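Local coordinates for DynF (Micromonospora chersina, PDB 6UBL), which is of unknown function but belongs to the dynemicin enediyne pathway and, with palmitic acid bound in its beta barrel, may bind a long hydrophobic pathway product or intermediate, at residues P170-L181 / A193-N201. Residues are numbered along the deposited sequence; the frame is centred on the assembly and turned at random.
Sequences PGKGQIYRMMPL and AYLTSLRFN. With PLM (palmitic acid), chain C.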
loop_
_atom_site.group_PDB
_atom_site.type_symbol
_atom_site.label_atom_id
_atom_site.label_comp_id
_atom_site.label_asym_id
_atom_site.label_seq_id
_atom_site.Cartn_x
_atom_site.Cartn_y
_atom_site.Cartn_z
ATOM N N PRO A 170 18.072 4.563 9.103
ATOM C CA PRO A 170 16.707 5.007 9.398
ATOM C C PRO A 170 15.770 4.695 8.239
ATOM O O PRO A 170 16.165 4.673 7.067
ATOM C CB PRO A 170 16.863 6.522 9.559
ATOM C CG PRO A 170 18.007 6.864 8.633
ATOM C CD PRO A 170 18.959 5.690 8.749
ATOM N N GLY A 171 14.503 4.454 8.585
ATOM C CA GLY A 171 13.469 4.168 7.613
ATOM C C GLY A 171 12.142 4.744 8.052
ATOM O O GLY A 171 12.015 5.305 9.142
ATOM N N LYS A 172 11.149 4.620 7.174
ATOM C CA LYS A 172 9.839 5.206 7.394
ATOM C C LYS A 172 8.749 4.251 6.936
ATOM O O LYS A 172 8.962 3.417 6.057
ATOM C CB LYS A 172 9.674 6.522 6.610
ATOM C CG LYS A 172 10.842 7.487 6.730
ATOM C CD LYS A 172 10.558 8.811 6.036
ATOM C CE LYS A 172 11.838 9.613 5.842
ATOM N NZ LYS A 172 11.560 10.978 5.301
ATOM N N GLY A 173 7.574 4.398 7.538
ATOM C CA GLY A 173 6.366 3.783 7.018
ATOM C C GLY A 173 5.717 4.836 6.139
ATOM O O GLY A 173 5.592 5.997 6.538
ATOM N N GLN A 174 5.380 4.449 4.914
ATOM C CA GLN A 174 4.786 5.364 3.936
ATOM C C GLN A 174 3.275 5.278 4.075
ATOM O O GLN A 174 2.608 4.437 3.465
ATOM C CB GLN A 174 5.278 5.057 2.531
ATOM C CG GLN A 174 6.790 5.162 2.435
ATOM C CD GLN A 174 7.316 6.556 2.748
ATOM O OE1 GLN A 174 6.586 7.551 2.660
ATOM N NE2 GLN A 174 8.588 6.640 3.106
ATOM N N ILE A 175 2.749 6.107 4.969
ATOM C CA ILE A 175 1.332 6.148 5.298
ATOM C C ILE A 175 0.841 7.558 5.005
ATOM O O ILE A 175 1.317 8.526 5.615
ATOM C CB ILE A 175 1.100 5.796 6.777
ATOM C CG1 ILE A 175 1.585 4.360 7.042
ATOM C CG2 ILE A 175 -0.360 5.988 7.133
ATOM C CD1 ILE A 175 1.888 4.073 8.502
ATOM N N TYR A 176 -0.101 7.685 4.076
ATOM C CA TYR A 176 -0.680 8.994 3.768
ATOM C C TYR A 176 -1.902 9.178 4.663
ATOM O O TYR A 176 -2.979 8.635 4.387
ATOM C CB TYR A 176 -0.981 9.168 2.280
ATOM C CG TYR A 176 -1.374 10.584 1.957
ATOM C CD1 TYR A 176 -0.432 11.620 1.954
ATOM C CD2 TYR A 176 -2.701 10.917 1.649
ATOM C CE1 TYR A 176 -0.800 12.916 1.682
ATOM C CE2 TYR A 176 -3.064 12.211 1.364
ATOM C CZ TYR A 176 -2.110 13.228 1.376
ATOM O OH TYR A 176 -2.463 14.504 1.099
ATOM N N ARG A 177 -1.710 9.928 5.755
ATOM C CA ARG A 177 -2.768 10.339 6.669
ATOM C C ARG A 177 -3.279 9.226 7.576
ATOM O O ARG A 177 -3.401 9.440 8.791
ATOM C CB ARG A 177 -3.899 11.021 5.908
ATOM C CG ARG A 177 -3.402 12.136 5.012
ATOM C CD ARG A 177 -4.541 12.996 4.531
ATOM N NE ARG A 177 -4.776 14.102 5.455
ATOM C CZ ARG A 177 -5.622 15.096 5.227
ATOM N NH1 ARG A 177 -6.362 15.100 4.120
ATOM N NH2 ARG A 177 -5.764 16.061 6.119
ATOM N N MET A 178 -3.570 8.047 7.025
ATOM C CA MET A 178 -4.132 6.985 7.848
ATOM C C MET A 178 -4.001 5.630 7.159
ATOM O O MET A 178 -4.100 5.517 5.922
ATOM C CB MET A 178 -5.608 7.271 8.183
ATOM C CG MET A 178 -6.550 7.172 6.977
ATOM S SD MET A 178 -8.253 7.743 7.215
ATOM C CE MET A 178 -8.016 9.520 7.201
ATOM N N MET A 179 -3.785 4.600 7.987
ATOM C CA MET A 179 -3.744 3.192 7.569
ATOM C C MET A 179 -4.740 2.444 8.446
ATOM O O MET A 179 -4.552 2.395 9.684
ATOM C CB MET A 179 -2.323 2.642 7.787
ATOM C CG MET A 179 -2.233 1.160 8.151
ATOM S SD MET A 179 -2.503 0.080 6.729
ATOM C CE MET A 179 -1.175 0.591 5.637
ATOM N N PRO A 180 -5.784 1.825 7.884
ATOM C CA PRO A 180 -6.780 1.150 8.729
ATOM C C PRO A 180 -6.221 -0.085 9.435
ATOM O O PRO A 180 -5.471 -0.874 8.861
ATOM C CB PRO A 180 -7.895 0.765 7.748
ATOM C CG PRO A 180 -7.622 1.530 6.483
ATOM C CD PRO A 180 -6.133 1.752 6.450
ATOM N N LEU A 181 -6.599 -0.241 10.699
ATOM C CA LEU A 181 -6.317 -1.428 11.497
ATOM C C LEU A 181 -7.628 -2.071 11.918
ATOM O O LEU A 181 -8.499 -1.401 12.469
ATOM C CB LEU A 181 -5.459 -1.088 12.715
ATOM C CG LEU A 181 -4.098 -0.467 12.383
ATOM C CD1 LEU A 181 -3.368 -0.109 13.674
ATOM C CD2 LEU A 181 -3.245 -1.387 11.516
ATOM N N ALA A 193 -8.929 1.207 14.691
ATOM C CA ALA A 193 -7.930 2.243 14.889
ATOM C C ALA A 193 -7.235 2.467 13.558
ATOM O O ALA A 193 -7.415 1.704 12.602
ATOM C CB ALA A 193 -6.924 1.843 15.972
ATOM N N TYR A 194 -6.442 3.533 13.504
ATOM C CA TYR A 194 -5.640 3.835 12.334
ATOM C C TYR A 194 -4.210 4.091 12.767
ATOM O O TYR A 194 -3.962 4.818 13.732
ATOM C CB TYR A 194 -6.201 5.071 11.610
ATOM C CG TYR A 194 -7.615 4.859 11.117
ATOM C CD1 TYR A 194 -8.696 5.076 11.959
ATOM C CD2 TYR A 194 -7.859 4.418 9.833
ATOM C CE1 TYR A 194 -9.991 4.873 11.531
ATOM C CE2 TYR A 194 -9.151 4.209 9.382
ATOM C CZ TYR A 194 -10.207 4.436 10.226
ATOM O OH TYR A 194 -11.494 4.226 9.781
ATOM N N LEU A 195 -3.274 3.504 12.032
ATOM C CA LEU A 195 -1.868 3.846 12.161
ATOM C C LEU A 195 -1.652 5.085 11.304
ATOM O O LEU A 195 -1.886 5.057 10.087
ATOM C CB LEU A 195 -1.031 2.676 11.663
ATOM C CG LEU A 195 0.498 2.748 11.704
ATOM C CD1 LEU A 195 0.977 2.798 13.139
ATOM C CD2 LEU A 195 1.054 1.535 10.976
ATOM N N THR A 196 -1.253 6.187 11.939
ATOM C CA THR A 196 -1.126 7.458 11.231
ATOM C C THR A 196 0.313 7.815 10.887
ATOM O O THR A 196 0.531 8.664 10.014
ATOM C CB THR A 196 -1.753 8.605 12.040
ATOM O OG1 THR A 196 -1.146 8.688 13.327
ATOM C CG2 THR A 196 -3.258 8.394 12.185
ATOM N N SER A 197 1.295 7.248 11.586
ATOM C CA SER A 197 2.684 7.430 11.193
ATOM C C SER A 197 3.520 6.336 11.832
ATOM O O SER A 197 3.137 5.751 12.845
ATOM C CB SER A 197 3.223 8.807 11.578
ATOM O OG SER A 197 3.418 8.892 12.967
ATOM N N LEU A 198 4.678 6.086 11.230
ATOM C CA LEU A 198 5.620 5.097 11.729
ATOM C C LEU A 198 6.994 5.484 11.205
ATOM O O LEU A 198 7.153 5.728 10.004
ATOM C CB LEU A 198 5.225 3.702 11.240
ATOM C CG LEU A 198 5.982 2.540 11.902
ATOM C CD1 LEU A 198 5.170 1.269 11.893
ATOM C CD2 LEU A 198 7.304 2.344 11.174
ATOM N N ARG A 199 7.972 5.535 12.104
ATOM C CA ARG A 199 9.366 5.714 11.747
ATOM C C ARG A 199 10.140 4.615 12.456
ATOM O O ARG A 199 9.709 4.108 13.498
ATOM C CB ARG A 199 9.844 7.096 12.207
ATOM C CG ARG A 199 8.904 8.204 11.738
ATOM C CD ARG A 199 9.466 9.594 11.948
ATOM N NE ARG A 199 9.162 10.456 10.808
ATOM C CZ ARG A 199 10.013 10.705 9.818
ATOM N NH1 ARG A 199 11.222 10.161 9.827
ATOM N NH2 ARG A 199 9.656 11.496 8.817
ATOM N N PHE A 200 11.261 4.210 11.868
ATOM C CA PHE A 200 12.030 3.121 12.449
ATOM C C PHE A 200 13.509 3.315 12.166
ATOM O O PHE A 200 13.904 4.121 11.320
ATOM C CB PHE A 200 11.537 1.733 11.986
ATOM C CG PHE A 200 11.765 1.424 10.522
ATOM C CD1 PHE A 200 12.921 0.775 10.098
ATOM C CD2 PHE A 200 10.808 1.751 9.564
ATOM C CE1 PHE A 200 13.124 0.481 8.759
ATOM C CE2 PHE A 200 11.008 1.453 8.232
ATOM C CZ PHE A 200 12.168 0.814 7.824
ATOM N N ASN A 201 14.318 2.566 12.911
ATOM C CA ASN A 201 15.746 2.470 12.668
ATOM C C ASN A 201 16.126 1.005 12.677
ATOM O O ASN A 201 15.718 0.262 13.574
ATOM C CB ASN A 201 16.573 3.170 13.753
ATOM C CG ASN A 201 16.315 4.645 13.814
ATOM O OD1 ASN A 201 16.730 5.397 12.937
ATOM N ND2 ASN A 201 15.621 5.075 14.857
HETATM C C1 PLM C . 18.035 -6.977 4.413
HETATM O O1 PLM C . 17.907 -7.862 5.366
HETATM O O2 PLM C . 19.016 -6.879 3.722
HETATM C C2 PLM C . 16.853 -6.072 4.270
HETATM C C3 PLM C . 16.353 -5.443 5.544
HETATM C C4 PLM C . 15.204 -4.542 5.208
HETATM C C5 PLM C . 14.183 -4.405 6.274
HETATM C C6 PLM C . 13.013 -3.561 5.829
HETATM C C7 PLM C . 12.581 -2.614 6.915
HETATM C C8 PLM C . 12.413 -3.305 8.246
HETATM C C9 PLM C . 11.335 -4.354 8.255
HETATM C CA PLM C . 10.016 -3.801 8.719
HETATM C CB PLM C . 9.972 -3.644 10.226
HETATM C CC PLM C . 8.632 -4.010 10.790
HETATM C CD PLM C . 7.808 -2.849 11.276
HETATM C CE PLM C . 6.335 -3.153 11.173
HETATM C CF PLM C . 5.444 -2.331 12.052
HETATM C CG PLM C . 4.015 -2.712 11.903
HETATM O O HOH W 1 4.830 7.497 8.652
HETATM O O HOH W 2 2.586 8.969 7.988
#
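Gly171 and Phe200 pair in an antiparallel beta hairpin of the DynF barrel, whose first strand is broken by a short loop around Ile175 to Met178. On one flank of the break, Gly171 N donates to Phe200 O (2.8 Å), Phe200 N returns a bond to Gly171 O, and Gly173 N reaches Leu198 O. On the other, Met179 and Leu195 exchange backbone bonds and Leu181 N binds Ala193 O. Two waters bridge the strands where direct backbone pairing lapses: one links Gly173 O to Leu198 N, another bridges Ile175 O and Thr196 O.

Apolar contacts span the break too. Ile175 crosses Leu195 at about a right angle, Ile175 CD1 lying 3.6 Å from Leu195 CD2. Near Pro180, Met178 SD sits obliquely 4.7 Å from the centroid of the Tyr194 ring, a Met-aromatic contact.

With CG between its backbone N and carbonyl carbon (chi1 68°), Phe200 folds its ring across the neighbouring strand, and Gly171 CA stands 3.7 Å from the ring centroid in a CH-pi contact. Replacing Phe200 with an alanine would probably uncover Gly171 and deprive the bound fatty acid of part of its apolar wall. Ligand atom C7 lies 3.6 Å from Phe200 CZ, and CF equally close to Leu198 CD1.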